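Long-range contacts in cytochrome P450 monooxygenase (Rhodococcus sp. ECU0066, PDB 6KBH), which probably acts as a self-sufficient monooxygenase, carrying heme, flavin mononucleotide and a two-iron, two-sulfur cluster in a single polypeptide chain: residues Ser687-Glu692 with Arg755-Thr760; Ala742-Val747 with Gly767-Thr772; Val747-Val752 with Lys781-Leu786. One frame throughout, in Å; residues are numbered along the deposited sequence.

Contact 1 of 3, residues Ser687-Glu692 with Arg755-Thr760; sequences SSTLEE and RDLVLT
S687 and L757 meet through a carbonyl and a methyl: S687 O lies 4.2 Å from L757 CD1. The loop 687-692 has just left strand 681-685, an outermost strand of the parallel sheet, and the S687 side chain is still about 6 Å from the bound flavin mononucleotide. The CA of S688 borders the same L757 methyl, while its hydroxyl is hydrogen-bonded to the backbone O of E737. T689 adds a third neighbour to this methyl, its CG2 standing 4.2 Å from L757 CD1, so the end of one leucine branch runs alongside three successive residues. At L690 the touching group changes. CG lies between the backbone N and the carbonyl carbon (chi1 65°), and from there CD2 is carried to 3.2 Å from R755 O, an apolar group against a carbonyl; L690 also packs on C774, next to the cluster ligand C773. E691 extends its carboxylate beside the R755 side chain, OE2 coming to 4.4 Å from R755 CD. Its OE1 is 4.5 Å from R755 NH1, beyond a salt bridge, and the position of NH1 is itself less sure. R755 NH2 is salt-bridged to D753; a bridge from NH1 to E698 is also modelled, but less surely. Behind the touching residues, the second loop is braced by an Asx motif, in which L759 N donates to D756 OD2 at 3.2 Å from above the carboxylate plane. No hydrogen bond crosses between the two segments, and 214 Å² is buried in all. The chemistry implies a modest surface contact, methyls meeting carbonyls and one another with at most a loose attraction between E691 and R755, by which the linker from the flavin-binding region rests on the plant-type [2Fe-2S] ferredoxin domain.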
loop_
_atom_site.group_PDB
_atom_site.type_symbol
_atom_site.label_atom_id
_atom_site.label_comp_id
_atom_site.label_asym_id
_atom_site.label_seq_id
_atom_site.Cartn_x
_atom_site.Cartn_y
_atom_site.Cartn_z
ATOM N N SER A 687 -9.996 -14.332 20.855
ATOM C CA SER A 687 -8.622 -14.799 20.901
ATOM C C SER A 687 -8.440 -15.815 19.784
ATOM O O SER A 687 -9.411 -16.300 19.196
ATOM C CB SER A 687 -8.285 -15.423 22.265
ATOM O OG SER A 687 -8.756 -14.614 23.330
ATOM N N SER A 688 -7.197 -16.104 19.502
ATOM C CA SER A 688 -6.879 -17.032 18.489
ATOM C C SER A 688 -6.125 -18.229 18.990
ATOM O O SER A 688 -5.310 -18.156 19.876
ATOM C CB SER A 688 -6.070 -16.392 17.389
ATOM O OG SER A 688 -5.634 -17.385 16.469
ATOM N N THR A 689 -6.465 -19.349 18.406
ATOM C CA THR A 689 -5.857 -20.596 18.745
ATOM C C THR A 689 -4.428 -20.874 18.316
ATOM O O THR A 689 -3.579 -21.222 19.105
ATOM C CB THR A 689 -6.709 -21.751 18.159
ATOM O OG1 THR A 689 -6.310 -22.068 16.820
ATOM C CG2 THR A 689 -8.185 -21.436 18.181
ATOM N N LEU A 690 -4.206 -20.671 17.041
ATOM C CA LEU A 690 -3.013 -20.979 16.353
ATOM C C LEU A 690 -2.079 -19.993 16.842
ATOM O O LEU A 690 -2.528 -19.048 17.398
ATOM C CB LEU A 690 -3.278 -20.901 14.838
ATOM C CG LEU A 690 -3.658 -19.709 13.946
ATOM C CD1 LEU A 690 -2.423 -19.210 13.256
ATOM C CD2 LEU A 690 -4.640 -20.095 12.867
ATOM N N GLU A 691 -0.778 -20.198 16.691
ATOM C CA GLU A 691 -0.216 -21.372 16.032
ATOM C C GLU A 691 1.222 -21.808 16.256
ATOM O O GLU A 691 2.044 -21.212 16.908
ATOM C CB GLU A 691 -0.491 -21.403 14.543
ATOM C CG GLU A 691 -0.707 -22.813 14.045
ATOM C CD GLU A 691 -1.405 -22.899 12.736
ATOM O OE1 GLU A 691 -0.911 -22.411 11.716
ATOM O OE2 GLU A 691 -2.444 -23.533 12.745
ATOM N N GLU A 692 1.469 -22.929 15.665
ATOM C CA GLU A 692 2.701 -23.567 15.717
ATOM C C GLU A 692 2.806 -23.594 14.254
ATOM O O GLU A 692 1.779 -23.767 13.639
ATOM C CB GLU A 692 2.445 -25.003 16.194
ATOM C CG GLU A 692 1.400 -25.152 17.303
ATOM C CD GLU A 692 -0.032 -24.862 16.867
ATOM O OE1 GLU A 692 -0.345 -24.941 15.668
ATOM O OE2 GLU A 692 -0.849 -24.519 17.726
ATOM N N ARG A 755 -7.563 -22.126 7.425
ATOM C CA ARG A 755 -7.171 -22.154 8.832
ATOM C C ARG A 755 -7.466 -20.853 9.563
ATOM O O ARG A 755 -6.886 -20.606 10.626
ATOM C CB ARG A 755 -5.700 -22.470 8.976
ATOM C CG ARG A 755 -5.416 -23.850 8.542
ATOM C CD ARG A 755 -4.011 -24.202 8.711
ATOM N NE ARG A 755 -3.824 -25.540 8.194
ATOM C CZ ARG A 755 -2.640 -26.108 8.096
ATOM N NH1 ARG A 755 -1.578 -25.432 8.499
ATOM N NH2 ARG A 755 -2.517 -27.335 7.612
ATOM N N ASP A 756 -8.335 -20.016 9.023
ATOM C CA ASP A 756 -8.769 -18.822 9.715
ATOM C C ASP A 756 -9.961 -19.154 10.606
ATOM O O ASP A 756 -10.459 -20.282 10.637
ATOM C CB ASP A 756 -9.147 -17.744 8.714
ATOM C CG ASP A 756 -10.170 -18.231 7.713
ATOM O OD1 ASP A 756 -10.048 -19.386 7.258
ATOM O OD2 ASP A 756 -11.106 -17.476 7.395
ATOM N N LEU A 757 -10.431 -18.147 11.337
ATOM C CA LEU A 757 -11.657 -18.260 12.110
ATOM C C LEU A 757 -12.694 -17.229 11.679
ATOM O O LEU A 757 -13.722 -17.082 12.352
ATOM C CB LEU A 757 -11.357 -18.125 13.609
ATOM C CG LEU A 757 -10.035 -18.680 14.162
ATOM C CD1 LEU A 757 -9.996 -18.542 15.674
ATOM C CD2 LEU A 757 -9.786 -20.135 13.772
ATOM N N VAL A 758 -12.462 -16.520 10.574
ATOM C CA VAL A 758 -13.363 -15.442 10.176
ATOM C C VAL A 758 -14.433 -15.907 9.186
ATOM O O VAL A 758 -15.580 -15.450 9.260
ATOM C CB VAL A 758 -12.553 -14.254 9.613
ATOM C CG1 VAL A 758 -11.524 -14.721 8.604
ATOM C CG2 VAL A 758 -13.473 -13.215 8.982
ATOM N N LEU A 759 -14.105 -16.821 8.276
ATOM C CA LEU A 759 -15.036 -17.188 7.220
ATOM C C LEU A 759 -15.952 -18.324 7.659
ATOM O O LEU A 759 -15.490 -19.336 8.198
ATOM C CB LEU A 759 -14.281 -17.573 5.946
ATOM C CG LEU A 759 -13.589 -16.393 5.253
ATOM C CD1 LEU A 759 -12.439 -16.862 4.380
ATOM C CD2 LEU A 759 -14.567 -15.554 4.442
ATOM N N THR A 760 -17.249 -18.141 7.419
ATOM C CA THR A 760 -18.249 -19.162 7.702
ATOM C C THR A 760 -17.917 -20.453 6.965
ATOM O O THR A 760 -17.276 -20.440 5.911
ATOM C CB THR A 760 -19.634 -18.671 7.280
ATOM O OG1 THR A 760 -19.845 -18.977 5.895
ATOM C CG2 THR A 760 -19.743 -17.166 7.473
#

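Contact 2 of 3, residues Ala742-Val747 with Gly767-Thr772; sequences ACEVPV and GKTMMT. With FES (Fe2/s2 (inorganic) cluster), chain D.
C743 and M771 meet at the iron-sulfur cluster. Metal ligation comes first: C743 SG binds the iron FE2 at 2.3 Å, and C773 supplies the other cysteine sulfur on that iron. With C735 and C740, these complete the four-cysteine pattern of plant-type ferredoxins. M771, bent at chi2 and chi3, brings its methyl CE to 3.5 Å from C743 SG and 3.8 Å from the cluster sulfide S2.

Backbone pairing carries the rest of the length. Strands 744-747 and 769-771 run antiparallel, their axes 4.6 Å apart at 143°. V745 and M770 form the hydrogen-bonded pair: V745 N reaches M770 O at 2.9 Å nearly along the C=O axis, whereas the return bond from M770 N to V745 O is weak. Farther on, V747 N points almost straight at K768 O (177°), although it meets that oxygen from above the carbonyl plane.

One polar side-chain bond lies on the face shared by E744, P746, T769 and M771. E744 OE2 accepts from T769 OG1 at 2.7 Å through its anti lone pair; the glutamate gets there with CG anti to its N (chi1 -174°) and an extended chain. On the face of V745 and M770 the packing is apolar: the V747 and M770 side chains cross at about a right angle, V747 CG2 3.5 Å from M770 CB.

These bonds imply a two-stranded antiparallel pairing that holds C743 beside the strand leading into C773, with the M771 methyl probably screening part of the cluster's sulfur side.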
loop_
_atom_site.group_PDB
_atom_site.type_symbol
_atom_site.label_atom_id
_atom_site.label_comp_id
_atom_site.label_asym_id
_atom_site.label_seq_id
_atom_site.Cartn_x
_atom_site.Cartn_y
_atom_site.Cartn_z
ATOM N N ALA A 742 -8.175 -8.899 7.886
ATOM C CA ALA A 742 -7.585 -7.860 7.048
ATOM C C ALA A 742 -6.765 -8.400 5.879
ATOM O O ALA A 742 -6.414 -7.621 4.986
ATOM C CB ALA A 742 -6.709 -6.942 7.902
ATOM N N CYS A 743 -6.451 -9.697 5.854
ATOM C CA CYS A 743 -5.533 -10.259 4.868
ATOM C C CYS A 743 -6.241 -11.087 3.799
ATOM O O CYS A 743 -5.597 -11.879 3.108
ATOM C CB CYS A 743 -4.473 -11.106 5.570
ATOM S SG CYS A 743 -5.098 -12.689 6.177
ATOM N N GLU A 744 -7.550 -10.915 3.645
ATOM C CA GLU A 744 -8.326 -11.704 2.698
ATOM C C GLU A 744 -7.960 -11.362 1.253
ATOM O O GLU A 744 -7.725 -10.198 0.915
ATOM C CB GLU A 744 -9.811 -11.454 2.951
ATOM C CG GLU A 744 -10.758 -12.300 2.152
ATOM C CD GLU A 744 -12.199 -12.092 2.571
ATOM O OE1 GLU A 744 -12.450 -11.194 3.401
ATOM O OE2 GLU A 744 -13.082 -12.828 2.081
ATOM N N VAL A 745 -7.924 -12.377 0.392
ATOM C CA VAL A 745 -7.567 -12.175 -1.015
ATOM C C VAL A 745 -8.255 -13.227 -1.888
ATOM O O VAL A 745 -8.391 -14.385 -1.473
ATOM C CB VAL A 745 -6.030 -12.179 -1.193
ATOM C CG1 VAL A 745 -5.470 -13.593 -1.198
ATOM C CG2 VAL A 745 -5.613 -11.418 -2.445
ATOM N N PRO A 746 -8.720 -12.866 -3.090
ATOM C CA PRO A 746 -9.554 -13.791 -3.875
ATOM C C PRO A 746 -8.777 -14.941 -4.502
ATOM O O PRO A 746 -7.643 -14.782 -4.958
ATOM C CB PRO A 746 -10.162 -12.887 -4.958
ATOM C CG PRO A 746 -10.099 -11.517 -4.403
ATOM C CD PRO A 746 -8.836 -11.483 -3.588
ATOM N N VAL A 747 -9.434 -16.103 -4.560
ATOM C CA VAL A 747 -8.884 -17.334 -5.126
ATOM C C VAL A 747 -9.618 -17.638 -6.424
ATOM O O VAL A 747 -10.842 -17.829 -6.420
ATOM C CB VAL A 747 -9.016 -18.515 -4.152
ATOM C CG1 VAL A 747 -8.369 -19.767 -4.744
ATOM C CG2 VAL A 747 -8.411 -18.171 -2.813
ATOM N N GLY A 767 -14.753 -21.674 -1.632
ATOM C CA GLY A 767 -13.373 -21.534 -2.058
ATOM C C GLY A 767 -13.074 -20.289 -2.860
ATOM O O GLY A 767 -12.054 -20.238 -3.555
ATOM N N LYS A 768 -13.935 -19.276 -2.789
ATOM C CA LYS A 768 -13.717 -18.041 -3.529
ATOM C C LYS A 768 -12.701 -17.122 -2.866
ATOM O O LYS A 768 -12.346 -16.094 -3.454
ATOM C CB LYS A 768 -15.040 -17.286 -3.687
ATOM C CG LYS A 768 -16.156 -18.079 -4.346
ATOM C CD LYS A 768 -16.784 -17.278 -5.479
ATOM C CE LYS A 768 -17.796 -18.104 -6.259
ATOM N NZ LYS A 768 -19.206 -17.746 -5.920
ATOM N N THR A 769 -12.220 -17.464 -1.672
ATOM C CA THR A 769 -11.485 -16.505 -0.863
ATOM C C THR A 769 -10.540 -17.238 0.078
ATOM O O THR A 769 -10.720 -18.421 0.376
ATOM C CB THR A 769 -12.449 -15.611 -0.079
ATOM O OG1 THR A 769 -11.702 -14.673 0.695
ATOM C CG2 THR A 769 -13.326 -16.444 0.845
ATOM N N MET A 770 -9.528 -16.512 0.553
ATOM C CA MET A 770 -8.477 -17.094 1.376
ATOM C C MET A 770 -7.862 -16.019 2.261
ATOM O O MET A 770 -7.795 -14.846 1.882
ATOM C CB MET A 770 -7.400 -17.758 0.507
ATOM C CG MET A 770 -6.002 -17.772 1.101
ATOM S SD MET A 770 -4.962 -19.084 0.446
ATOM C CE MET A 770 -5.046 -18.720 -1.294
ATOM N N MET A 771 -7.418 -16.432 3.446
ATOM C CA MET A 771 -6.724 -15.555 4.381
ATOM C C MET A 771 -5.219 -15.740 4.217
ATOM O O MET A 771 -4.701 -16.850 4.378
ATOM C CB MET A 771 -7.160 -15.841 5.814
ATOM C CG MET A 771 -8.663 -15.787 5.988
ATOM S SD MET A 771 -9.421 -14.262 5.416
ATOM C CE MET A 771 -8.540 -13.082 6.420
ATOM N N THR A 772 -4.528 -14.638 3.924
ATOM C CA THR A 772 -3.161 -14.691 3.418
ATOM C C THR A 772 -2.166 -15.184 4.464
ATOM O O THR A 772 -1.122 -15.741 4.105
ATOM C CB THR A 772 -2.772 -13.303 2.911
ATOM O OG1 THR A 772 -3.837 -12.783 2.110
ATOM C CG2 THR A 772 -1.541 -13.374 2.063
HETATM FE FE1 FES D . -5.892 -10.868 10.409
HETATM FE FE2 FES D . -4.656 -12.737 8.431
HETATM S S1 FES D . -4.091 -10.874 9.284
HETATM S S2 FES D . -6.460 -12.728 9.551
#

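Contact 3 of 3, residues Val747-Val752 with Lys781-Leu786; sequences VLDGEV and KLTLQL
L748 and D749 both face T783 across a classic beta bulge, where the antiparallel register slips by one residue between V747 and D749. T783 O takes two backbone donors, L748 N at 2.8 Å and, weakly, D749 N at 3.4 Å; in return T783 N donates to D749 O at 173°. The T783 side chain lies obliquely across that of D749, its CB 3.8 Å from D749 CB.

L748 turns the corner. With CG anti to the carbonyl carbon (chi1 -75°), its CD1 runs over the chain beyond T783 and meets Q785 CB, the two side chains crossing at about a right angle.

L782 CG lies 4.1 Å from G750 CA, and L782 CD2 packs against V752 CG1 at 3.4 Å. G750 has backbone angles that by themselves call for glycine, and L782 CG and K781 O crowd where a CB would sit. L782 CD2 also packs on M770; cut back to alanine, L782 would probably leave a gap between V752 and M770 and lose the apolar tie from strand 781-784 to both.

V747 and L784 form the non-hydrogen-bonded antiparallel pair, with L784 CD2 3.5 Å from V747 CG2.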
loop_
_atom_site.group_PDB
_atom_site.type_symbol
_atom_site.label_atom_id
_atom_site.label_comp_id
_atom_site.label_asym_id
_atom_site.label_seq_id
_atom_site.Cartn_x
_atom_site.Cartn_y
_atom_site.Cartn_z
ATOM N N VAL A 747 -9.434 -16.103 -4.560
ATOM C CA VAL A 747 -8.884 -17.334 -5.126
ATOM C C VAL A 747 -9.618 -17.638 -6.424
ATOM O O VAL A 747 -10.842 -17.829 -6.420
ATOM C CB VAL A 747 -9.016 -18.515 -4.152
ATOM C CG1 VAL A 747 -8.369 -19.767 -4.744
ATOM C CG2 VAL A 747 -8.411 -18.171 -2.813
ATOM N N LEU A 748 -8.875 -17.699 -7.531
ATOM C CA LEU A 748 -9.465 -18.019 -8.829
ATOM C C LEU A 748 -9.455 -19.504 -9.115
ATOM O O LEU A 748 -10.342 -20.001 -9.816
ATOM C CB LEU A 748 -8.729 -17.310 -9.974
ATOM C CG LEU A 748 -8.954 -15.816 -10.188
ATOM C CD1 LEU A 748 -8.676 -15.108 -8.917
ATOM C CD2 LEU A 748 -8.082 -15.257 -11.302
ATOM N N ASP A 749 -8.462 -20.216 -8.594
ATOM C CA ASP A 749 -8.308 -21.628 -8.884
ATOM C C ASP A 749 -7.513 -22.275 -7.760
ATOM O O ASP A 749 -6.653 -21.641 -7.140
ATOM C CB ASP A 749 -7.617 -21.841 -10.232
ATOM C CG ASP A 749 -7.420 -23.301 -10.553
ATOM O OD1 ASP A 749 -8.431 -23.996 -10.785
ATOM O OD2 ASP A 749 -6.255 -23.752 -10.567
ATOM N N GLY A 750 -7.813 -23.538 -7.511
ATOM C CA GLY A 750 -7.199 -24.294 -6.442
ATOM C C GLY A 750 -8.083 -24.349 -5.211
ATOM O O GLY A 750 -8.890 -23.449 -4.948
ATOM N N GLU A 751 -7.943 -25.424 -4.447
ATOM C CA GLU A 751 -8.639 -25.559 -3.177
ATOM C C GLU A 751 -7.672 -25.252 -2.043
ATOM O O GLU A 751 -6.485 -25.581 -2.117
ATOM C CB GLU A 751 -9.244 -26.955 -3.008
ATOM C CG GLU A 751 -9.866 -27.221 -1.629
ATOM C CD GLU A 751 -10.874 -26.162 -1.183
ATOM O OE1 GLU A 751 -10.448 -25.080 -0.722
ATOM O OE2 GLU A 751 -12.094 -26.423 -1.272
ATOM N N VAL A 752 -8.188 -24.612 -1.001
ATOM C CA VAL A 752 -7.365 -23.999 0.028
ATOM C C VAL A 752 -7.461 -24.806 1.316
ATOM O O VAL A 752 -8.488 -25.424 1.620
ATOM C CB VAL A 752 -7.791 -22.535 0.256
ATOM C CG1 VAL A 752 -7.980 -21.829 -1.063
ATOM C CG2 VAL A 752 -9.076 -22.499 0.994
ATOM N N LYS A 781 -0.730 -26.106 -6.215
ATOM C CA LYS A 781 -0.748 -24.713 -6.644
ATOM C C LYS A 781 -2.128 -24.108 -6.435
ATOM O O LYS A 781 -3.140 -24.812 -6.383
ATOM C CB LYS A 781 -0.335 -24.558 -8.113
ATOM C CG LYS A 781 -1.116 -25.429 -9.079
ATOM C CD LYS A 781 -0.840 -25.040 -10.525
ATOM C CE LYS A 781 -1.896 -24.080 -11.055
ATOM N NZ LYS A 781 -1.847 -23.962 -12.540
ATOM N N LEU A 782 -2.143 -22.781 -6.307
ATOM C CA LEU A 782 -3.362 -21.986 -6.288
ATOM C C LEU A 782 -3.158 -20.742 -7.135
ATOM O O LEU A 782 -2.040 -20.237 -7.266
ATOM C CB LEU A 782 -3.769 -21.543 -4.879
ATOM C CG LEU A 782 -4.441 -22.567 -3.982
ATOM C CD1 LEU A 782 -3.395 -23.459 -3.481
ATOM C CD2 LEU A 782 -5.093 -21.879 -2.829
ATOM N N THR A 783 -4.253 -20.243 -7.691
ATOM C CA THR A 783 -4.251 -19.007 -8.459
ATOM C C THR A 783 -5.027 -17.946 -7.689
ATOM O O THR A 783 -6.146 -18.200 -7.225
ATOM C CB THR A 783 -4.858 -19.223 -9.847
ATOM O OG1 THR A 783 -4.169 -20.291 -10.512
ATOM C CG2 THR A 783 -4.737 -17.962 -10.683
ATOM N N LEU A 784 -4.426 -16.764 -7.554
ATOM C CA LEU A 784 -4.992 -15.659 -6.795
ATOM C C LEU A 784 -5.142 -14.432 -7.682
ATOM O O LEU A 784 -4.292 -14.169 -8.544
ATOM C CB LEU A 784 -4.113 -15.332 -5.579
ATOM C CG LEU A 784 -4.034 -16.458 -4.552
ATOM C CD1 LEU A 784 -3.121 -16.097 -3.394
ATOM C CD2 LEU A 784 -5.423 -16.745 -4.065
ATOM N N GLN A 785 -6.233 -13.686 -7.476
ATOM C CA GLN A 785 -6.466 -12.446 -8.231
ATOM C C GLN A 785 -5.572 -11.367 -7.640
ATOM O O GLN A 785 -5.979 -10.554 -6.803
ATOM C CB GLN A 785 -7.939 -12.034 -8.194
ATOM C CG GLN A 785 -8.250 -10.913 -9.163
ATOM C CD GLN A 785 -9.710 -10.871 -9.576
ATOM O OE1 GLN A 785 -10.027 -10.572 -10.731
ATOM N NE2 GLN A 785 -10.605 -11.178 -8.642
ATOM N N LEU A 786 -4.337 -11.358 -8.108
ATOM C CA LEU A 786 -3.324 -10.524 -7.493
ATOM C C LEU A 786 -2.202 -10.265 -8.481
ATOM O O LEU A 786 -1.989 -11.089 -9.377
ATOM C CB LEU A 786 -2.802 -11.203 -6.232
ATOM C CG LEU A 786 -2.387 -10.331 -5.059
ATOM C CD1 LEU A 786 -3.495 -9.358 -4.706
ATOM C CD2 LEU A 786 -2.052 -11.201 -3.854
ATOM O OXT LEU A 786 -1.500 -9.253 -8.430
#

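From the N terminus, the chain reaches contact 1 first at 687-692, and its return at 755-760 closes a loop with 62 residues between the segments. Within that loop contact 2 opens at 742-747 and contact 3 at 747-752, sharing V747; contact 2 closes over 19 intervening residues at 767-772, and contact 3 over 28 at 781-786. Every pair of contacts therefore crosses and none nests. Contact 1 touches contact 2 where D756 and V758 pack on M771, and contact 2 touches contact 3 through a probable hydrogen bond between P746 O and Q785 N. The series joins the linker from the flavin-binding region, the strand pair beside the cluster and the C-terminal strand.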